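Local atomic coordinates of 4-hydroxy-3-methylbut-2-enyl diphosphate reductase, apicoplast (Plasmodium falciparum, PDB entry 4N7B), a protein that reduces (E)-4-hydroxy-3-methylbut-2-enyl diphosphate to isopentenyl and dimethylallyl diphosphate with an iron-sulfur cluster, the last step of isoprenoid precursor synthesis in the apicoplast. Residues S441-K446 with T481-T486; L377-Q382 with P402-I407. All coordinates share one frame; numbering follows the deposited sequence.

Contact 1: residues S441-K446 with T481-T486; sequences SSNAKK and TSAAST. With SO4 (sulfate ion), chain C.
The amide of Asn443 lies against Ala483 and Ala484, its OD1 3.4 Å from the methyl CB of Ala483. This is an anion site at a helix N-terminus: Ser441 is the N-cap of helix 442-452, its OG taking the N-H of Ala444 at 3.2 Å, while Ala483 opens a type I turn after strand 477-482. Asn443 bridges the two. Its chi1 of 79° swings the amide toward the turn, and chi2 near 90° sends OD1 to Ala484 N in a nearly straight 3.1 Å bond (172°) and ND2 to the bound sulfate; these two bonds fix the amide's rotation. The sulfate, probably from the crystallisation liquor, also takes the N-H groups of Ser442 and Asn443, and His260 and His343 bind it too. Since Ser441, Ser442, Asn443 and Ser485 are inferred diphosphate ligands, it probably marks a phosphate position, and the helix end would favour its negative charge. Ala484 also touches the iron-sulfur cluster. Ala444 CB and Ala483 CB meet at 3.4 Å, closer than usual van der Waals contact. Sulfate O4 receives two bonds from one residue, Asn443 N at 2.9 Å and Asn443 ND2 at 3.0 Å.

Contact 2: residues L377-Q382 with P402-I407; sequences LFYVTQ and PHIETI
Phe378 lays one ring face over the backbone of Thr406, whose CA stands 3.7 Å from the ring centroid in a CH-pi contact displaced toward the rim. Its CZ also reaches CG1 of Ile407, and beyond it Val380 CG2 meets Ile407 CD1 at 3.7 Å. The two segments form the parallel edge pair of a beta-alpha-beta crossover through helix 387-400. On the sheet face that carries Tyr379, the phenol ring is covered at its centre by Thr406 CB, 3.6 Å from the centroid and 14° off the normal, while Ile404 CG1 comes to the ring edge and packs on Leu377 CB. Thr406 OG1, anti to the backbone N (chi1 -176°), is placed where it donates to Tyr379 O at 2.8 Å, from above the carbonyl plane. Backbone bonds flank Phe378: Glu405 N to Leu377 O at 3.0 Å, and Tyr379 N to Glu405 O at 2.8 Å. At the outer edge the Glu405 carboxylate hydrogen-bonds Tyr333 and forms a salt bridge with Lys376. Thr406 thus joins polar and apolar contacts in one residue: its hydroxyl adds a side-chain hydrogen bond to the two backbone ones, while its CA and CB pack on two aromatic faces.

In the fold
Following the chain from the N terminus, contact 2 is met first, at strand 377-381, and closes the short loop that runs through helix 387-400 to the edge strand 405-406 of a four-stranded parallel sheet. The chain then passes the cluster ligand Cys413, helix 414-427 and strand 432-436 before contact 1 opens at helix 442-452. Contact 1 closes a second loop, through strand 458-461, on the end of strand 477-482 in the five-stranded sheet. The loops follow in series, neither nesting nor crossing, and the centres of the two contacts lie about 25 Å apart. They still meet in packing, Ser442 OG lying 3.6 Å from Gln382 NE2, where the four-stranded and five-stranded parts of the fold approach each other near the inferred substrate site.

Contact 1: residues S441-K446 with T481-T486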
ATOM      1  N   SER A 441      -6.909   1.218   4.122  1.00 37.74           N
ATOM      2  CA  SER A 441      -5.924   0.663   3.195  1.00 25.20           C
ATOM      3  C   SER A 441      -6.493   0.275   1.830  1.00 31.17           C
ATOM      4  O   SER A 441      -7.348  -0.614   1.723  1.00 30.31           O
ATOM      5  CB  SER A 441      -5.248  -0.572   3.786  1.00 26.73           C
ATOM      6  OG  SER A 441      -4.627  -1.298   2.738  1.00 32.43           O
ATOM      7  N   SER A 442      -5.975   0.895   0.776  1.00 29.42           N
ATOM      8  CA  SER A 442      -6.481   0.633  -0.562  1.00 33.18           C
ATOM      9  C   SER A 442      -6.222  -0.815  -0.989  1.00 29.81           C
ATOM     10  O   SER A 442      -7.124  -1.474  -1.507  1.00 23.22           O
ATOM     11  CB  SER A 442      -5.893   1.638  -1.569  1.00 35.85           C
ATOM     12  OG  SER A 442      -6.058   1.190  -2.906  1.00 46.83           O
ATOM     13  N   ASN A 443      -5.019  -1.337  -0.769  1.00 30.68           N
ATOM     14  CA  ASN A 443      -4.731  -2.687  -1.249  1.00 23.76           C
ATOM     15  C   ASN A 443      -5.580  -3.732  -0.520  1.00 23.00           C
ATOM     16  O   ASN A 443      -5.920  -4.766  -1.094  1.00 25.28           O
ATOM     17  CB  ASN A 443      -3.225  -3.032  -1.169  1.00 28.21           C
ATOM     18  CG  ASN A 443      -2.784  -3.415   0.228  1.00 28.02           C
ATOM     19  OD1 ASN A 443      -2.875  -4.574   0.623  1.00 27.12           O
ATOM     20  ND2 ASN A 443      -2.292  -2.444   0.982  1.00 24.85           N
ATOM     21  N   ALA A 444      -5.904  -3.483   0.749  1.00 20.14           N
ATOM     22  CA  ALA A 444      -6.836  -4.353   1.473  1.00 23.60           C
ATOM     23  C   ALA A 444      -8.180  -4.343   0.751  1.00 24.86           C
ATOM     24  O   ALA A 444      -8.745  -5.395   0.432  1.00 22.49           O
ATOM     25  CB  ALA A 444      -7.024  -3.880   2.917  1.00 21.50           C
ATOM     26  N   LYS A 445      -8.687  -3.149   0.471  1.00 20.76           N
ATOM     27  CA  LYS A 445      -9.981  -3.043  -0.183  1.00 21.30           C
ATOM     28  C   LYS A 445      -9.953  -3.715  -1.541  1.00 21.82           C
ATOM     29  O   LYS A 445     -10.952  -4.305  -1.962  1.00 24.09           O
ATOM     30  CB  LYS A 445     -10.405  -1.580  -0.297  1.00 23.18           C
ATOM     31  CG  LYS A 445     -10.907  -1.035   1.040  1.00 24.77           C
ATOM     32  CD  LYS A 445     -11.370   0.407   0.945  1.00 33.11           C
ATOM     33  CE  LYS A 445     -10.205   1.349   0.783  1.00 39.96           C
ATOM     34  NZ  LYS A 445     -10.656   2.767   0.939  1.00 47.76           N
ATOM     35  N   LYS A 446      -8.805  -3.670  -2.217  1.00 20.83           N
ATOM     36  CA  LYS A 446      -8.711  -4.271  -3.550  1.00 21.01           C
ATOM     37  C   LYS A 446      -8.650  -5.794  -3.465  1.00 27.99           C
ATOM     38  O   LYS A 446      -8.997  -6.494  -4.424  1.00 29.08           O
ATOM     39  CB  LYS A 446      -7.534  -3.699  -4.353  1.00 21.71           C
ATOM     40  CG  LYS A 446      -7.609  -2.184  -4.540  1.00 32.58           C
ATOM     41  CD  LYS A 446      -8.910  -1.780  -5.225  1.00 27.19           C
ATOM     42  CE  LYS A 446      -9.265  -0.313  -4.956  1.00 44.24           C
ATOM     43  NZ  LYS A 446     -10.700  -0.018  -5.361  1.00 48.98           N
ATOM     44  N   THR A 481      -6.944 -14.195   3.977  1.00 19.30           N
ATOM     45  CA  THR A 481      -5.711 -13.488   3.671  1.00 19.00           C
ATOM     46  C   THR A 481      -5.637 -12.156   4.413  1.00 19.38           C
ATOM     47  O   THR A 481      -6.490 -11.860   5.240  1.00 21.19           O
ATOM     48  CB  THR A 481      -5.534 -13.266   2.171  1.00 25.32           C
ATOM     49  OG1 THR A 481      -4.221 -12.738   1.941  1.00 24.49           O
ATOM     50  CG2 THR A 481      -6.536 -12.301   1.649  1.00 28.07           C
ATOM     51  N   SER A 482      -4.630 -11.348   4.127  1.00 19.31           N
ATOM     52  CA  SER A 482      -4.480 -10.099   4.840  1.00 19.84           C
ATOM     53  C   SER A 482      -3.710  -9.119   3.987  1.00 19.82           C
ATOM     54  O   SER A 482      -2.919  -9.512   3.134  1.00 25.64           O
ATOM     55  CB  SER A 482      -3.759 -10.326   6.175  1.00 26.38           C
ATOM     56  OG  SER A 482      -2.473 -10.878   5.940  1.00 22.78           O
ATOM     57  N   ALA A 483      -3.966  -7.838   4.220  1.00 23.72           N
ATOM     58  CA  ALA A 483      -3.381  -6.772   3.429  1.00 24.27           C
ATOM     59  C   ALA A 483      -1.918  -6.554   3.767  1.00 25.00           C
ATOM     60  O   ALA A 483      -1.405  -7.083   4.755  1.00 28.14           O
ATOM     61  CB  ALA A 483      -4.143  -5.498   3.657  1.00 26.81           C
ATOM     62  N   ALA A 484      -1.257  -5.750   2.944  1.00 25.03           N
ATOM     63  CA  ALA A 484       0.172  -5.529   3.064  1.00 25.75           C
ATOM     64  C   ALA A 484       0.557  -4.727   4.299  1.00 28.89           C
ATOM     65  O   ALA A 484       1.739  -4.612   4.615  1.00 28.15           O
ATOM     66  CB  ALA A 484       0.700  -4.834   1.797  1.00 28.91           C
ATOM     67  N   SER A 485      -0.428  -4.173   4.992  1.00 27.11           N
ATOM     68  CA  SER A 485      -0.189  -3.313   6.154  1.00 26.06           C
ATOM     69  C   SER A 485      -0.668  -4.005   7.425  1.00 23.75           C
ATOM     70  O   SER A 485      -0.599  -3.433   8.507  1.00 30.93           O
ATOM     71  CB  SER A 485      -0.947  -1.985   6.008  1.00 29.43           C
ATOM     72  OG  SER A 485      -2.243  -2.217   5.414  1.00 38.30           O
ATOM     73  N   THR A 486      -1.158  -5.234   7.299  1.00 26.12           N
ATOM     74  CA  THR A 486      -1.790  -5.949   8.426  1.00 25.76           C
ATOM     75  C   THR A 486      -0.830  -6.843   9.264  1.00 28.13           C
ATOM     76  O   THR A 486      -0.219  -7.778   8.739  1.00 28.33           O
ATOM     77  CB  THR A 486      -2.941  -6.834   7.917  1.00 25.12           C
ATOM     78  OG1 THR A 486      -3.869  -6.028   7.180  1.00 31.66           O
ATOM     79  CG2 THR A 486      -3.664  -7.473   9.076  1.00 25.26           C
TER
HETATM   80  S   SO4 C 402      -2.458   1.563   0.908  1.00 38.77           S
HETATM   81  O1  SO4 C 402      -1.416   2.355   0.270  1.00 39.35           O
HETATM   82  O2  SO4 C 402      -2.025   1.151   2.247  1.00 37.69           O
HETATM   83  O3  SO4 C 402      -3.642   2.413   1.002  1.00 38.74           O
HETATM   84  O4  SO4 C 402      -2.812   0.359   0.133  1.00 27.95           O

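Contact 2: residues L377-Q382 with P402-I407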
ATOM      1  N   LEU A 377       3.263  10.633 -24.595  1.00 43.51           N
ATOM      2  CA  LEU A 377       2.548  10.362 -23.357  1.00 41.98           C
ATOM      3  C   LEU A 377       3.146   9.171 -22.662  1.00 40.09           C
ATOM      4  O   LEU A 377       3.585   8.220 -23.298  1.00 39.96           O
ATOM      5  CB  LEU A 377       1.068  10.083 -23.629  1.00 42.42           C
ATOM      6  CG  LEU A 377       0.316  11.226 -24.320  1.00 47.67           C
ATOM      7  CD1 LEU A 377      -1.117  10.798 -24.606  1.00 52.11           C
ATOM      8  CD2 LEU A 377       0.349  12.499 -23.474  1.00 49.26           C
ATOM      9  N   PHE A 378       3.127   9.226 -21.340  1.00 42.34           N
ATOM     10  CA  PHE A 378       3.676   8.184 -20.502  1.00 40.37           C
ATOM     11  C   PHE A 378       2.679   7.995 -19.377  1.00 43.16           C
ATOM     12  O   PHE A 378       2.214   8.976 -18.790  1.00 42.40           O
ATOM     13  CB  PHE A 378       5.010   8.646 -19.932  1.00 37.67           C
ATOM     14  CG  PHE A 378       5.846   7.539 -19.321  1.00 36.30           C
ATOM     15  CD1 PHE A 378       6.666   6.748 -20.118  1.00 37.62           C
ATOM     16  CD2 PHE A 378       5.837   7.310 -17.950  1.00 34.03           C
ATOM     17  CE1 PHE A 378       7.450   5.744 -19.563  1.00 39.58           C
ATOM     18  CE2 PHE A 378       6.630   6.304 -17.387  1.00 35.32           C
ATOM     19  CZ  PHE A 378       7.429   5.524 -18.194  1.00 39.40           C
ATOM     20  N   TYR A 379       2.322   6.753 -19.082  1.00 34.83           N
ATOM     21  CA  TYR A 379       1.423   6.521 -17.984  1.00 33.93           C
ATOM     22  C   TYR A 379       2.094   5.762 -16.867  1.00 32.33           C
ATOM     23  O   TYR A 379       3.058   5.038 -17.056  1.00 31.78           O
ATOM     24  CB  TYR A 379       0.133   5.819 -18.434  1.00 35.57           C
ATOM     25  CG  TYR A 379       0.200   4.304 -18.604  1.00 35.68           C
ATOM     26  CD1 TYR A 379       0.057   3.454 -17.512  1.00 32.13           C
ATOM     27  CD2 TYR A 379       0.363   3.726 -19.866  1.00 35.51           C
ATOM     28  CE1 TYR A 379       0.099   2.078 -17.664  1.00 32.92           C
ATOM     29  CE2 TYR A 379       0.403   2.351 -20.026  1.00 33.37           C
ATOM     30  CZ  TYR A 379       0.274   1.535 -18.917  1.00 34.40           C
ATOM     31  OH  TYR A 379       0.317   0.162 -19.051  1.00 44.53           O
ATOM     32  N   VAL A 380       1.515   5.917 -15.695  1.00 31.74           N
ATOM     33  CA  VAL A 380       2.077   5.415 -14.479  1.00 31.48           C
ATOM     34  C   VAL A 380       0.848   5.112 -13.621  1.00 35.99           C
ATOM     35  O   VAL A 380      -0.243   5.601 -13.937  1.00 32.20           O
ATOM     36  CB  VAL A 380       3.019   6.513 -13.932  1.00 36.15           C
ATOM     37  CG1 VAL A 380       2.584   7.024 -12.590  1.00 38.85           C
ATOM     38  CG2 VAL A 380       4.432   6.030 -13.939  1.00 36.59           C
ATOM     39  N   THR A 381       0.978   4.311 -12.562  1.00 35.32           N
ATOM     40  CA  THR A 381      -0.184   3.989 -11.740  1.00 28.59           C
ATOM     41  C   THR A 381       0.138   4.007 -10.255  1.00 31.66           C
ATOM     42  O   THR A 381       1.294   3.884  -9.840  1.00 34.06           O
ATOM     43  CB  THR A 381      -0.823   2.604 -12.094  1.00 28.08           C
ATOM     44  OG1 THR A 381      -0.116   1.536 -11.460  1.00 38.10           O
ATOM     45  CG2 THR A 381      -0.821   2.365 -13.578  1.00 31.46           C
ATOM     46  N   GLN A 382      -0.909   4.162  -9.462  1.00 28.08           N
ATOM     47  CA  GLN A 382      -0.875   3.858  -8.040  1.00 27.71           C
ATOM     48  C   GLN A 382      -0.378   2.418  -7.845  1.00 28.59           C
ATOM     49  O   GLN A 382      -0.758   1.509  -8.587  1.00 29.15           O
ATOM     50  CB  GLN A 382      -2.286   4.010  -7.478  1.00 28.02           C
ATOM     51  CG  GLN A 382      -2.408   4.022  -5.972  1.00 27.84           C
ATOM     52  CD  GLN A 382      -3.814   4.371  -5.534  1.00 34.59           C
ATOM     53  OE1 GLN A 382      -4.547   5.015  -6.270  1.00 36.76           O
ATOM     54  NE2 GLN A 382      -4.205   3.932  -4.346  1.00 37.20           N
ATOM     55  N   PRO A 402      -2.469   4.988 -28.818  1.00 46.99           N
ATOM     56  CA  PRO A 402      -1.773   3.740 -29.148  1.00 49.28           C
ATOM     57  C   PRO A 402      -0.272   3.751 -28.849  1.00 49.38           C
ATOM     58  O   PRO A 402       0.284   2.681 -28.627  1.00 47.41           O
ATOM     59  CB  PRO A 402      -2.015   3.587 -30.658  1.00 51.93           C
ATOM     60  CG  PRO A 402      -3.176   4.487 -30.963  1.00 55.03           C
ATOM     61  CD  PRO A 402      -3.037   5.627 -30.014  1.00 52.74           C
ATOM     62  N   HIS A 403       0.370   4.915 -28.832  1.00 44.98           N
ATOM     63  CA  HIS A 403       1.823   4.955 -28.716  1.00 52.38           C
ATOM     64  C   HIS A 403       2.252   5.335 -27.305  1.00 48.72           C
ATOM     65  O   HIS A 403       3.424   5.617 -27.041  1.00 46.53           O
ATOM     66  CB  HIS A 403       2.400   5.914 -29.751  1.00 57.64           C
ATOM     67  CG  HIS A 403       2.184   5.458 -31.160  1.00 63.55           C
ATOM     68  ND1 HIS A 403       1.546   6.232 -32.105  1.00 66.02           N
ATOM     69  CD2 HIS A 403       2.496   4.292 -31.775  1.00 64.98           C
ATOM     70  CE1 HIS A 403       1.486   5.570 -33.245  1.00 66.47           C
ATOM     71  NE2 HIS A 403       2.055   4.389 -33.072  1.00 68.99           N
ATOM     72  N   ILE A 404       1.292   5.318 -26.389  1.00 41.81           N
ATOM     73  CA  ILE A 404       1.566   5.710 -25.027  1.00 41.74           C
ATOM     74  C   ILE A 404       2.563   4.729 -24.410  1.00 39.32           C
ATOM     75  O   ILE A 404       2.511   3.529 -24.675  1.00 36.09           O
ATOM     76  CB  ILE A 404       0.293   5.756 -24.202  1.00 34.65           C
ATOM     77  CG1 ILE A 404       0.569   6.480 -22.897  1.00 32.56           C
ATOM     78  CG2 ILE A 404      -0.234   4.352 -23.932  1.00 40.75           C
ATOM     79  CD1 ILE A 404      -0.685   6.982 -22.220  1.00 34.23           C
ATOM     80  N   GLU A 405       3.459   5.248 -23.580  1.00 35.80           N
ATOM     81  CA  GLU A 405       4.539   4.452 -23.019  1.00 40.35           C
ATOM     82  C   GLU A 405       4.374   4.325 -21.509  1.00 39.57           C
ATOM     83  O   GLU A 405       3.604   5.059 -20.901  1.00 31.74           O
ATOM     84  CB  GLU A 405       5.881   5.110 -23.359  1.00 36.04           C
ATOM     85  CG  GLU A 405       6.160   5.162 -24.859  1.00 37.98           C
ATOM     86  CD  GLU A 405       7.334   6.079 -25.244  1.00 47.19           C
ATOM     87  OE1 GLU A 405       8.274   6.243 -24.443  1.00 42.32           O
ATOM     88  OE2 GLU A 405       7.313   6.639 -26.361  1.00 55.33           O
ATOM     89  N   THR A 406       5.103   3.401 -20.896  1.00 37.71           N
ATOM     90  CA  THR A 406       5.050   3.271 -19.453  1.00 36.64           C
ATOM     91  C   THR A 406       6.310   2.594 -18.924  1.00 34.53           C
ATOM     92  O   THR A 406       7.205   2.224 -19.689  1.00 35.10           O
ATOM     93  CB  THR A 406       3.812   2.443 -19.022  1.00 38.12           C
ATOM     94  OG1 THR A 406       3.722   2.391 -17.584  1.00 38.51           O
ATOM     95  CG2 THR A 406       3.896   1.018 -19.589  1.00 31.39           C
ATOM     96  N   ILE A 407       6.369   2.432 -17.610  1.00 34.61           N
ATOM     97  CA  ILE A 407       7.411   1.640 -16.978  1.00 33.39           C
ATOM     98  C   ILE A 407       7.305   0.172 -17.416  1.00 39.01           C
ATOM     99  O   ILE A 407       6.251  -0.460 -17.245  1.00 40.88           O
ATOM    100  CB  ILE A 407       7.266   1.695 -15.457  1.00 33.42           C
ATOM    101  CG1 ILE A 407       7.301   3.139 -14.959  1.00 29.40           C
ATOM    102  CG2 ILE A 407       8.338   0.850 -14.792  1.00 39.79           C
ATOM    103  CD1 ILE A 407       6.867   3.255 -13.499  1.00 30.84           C
TER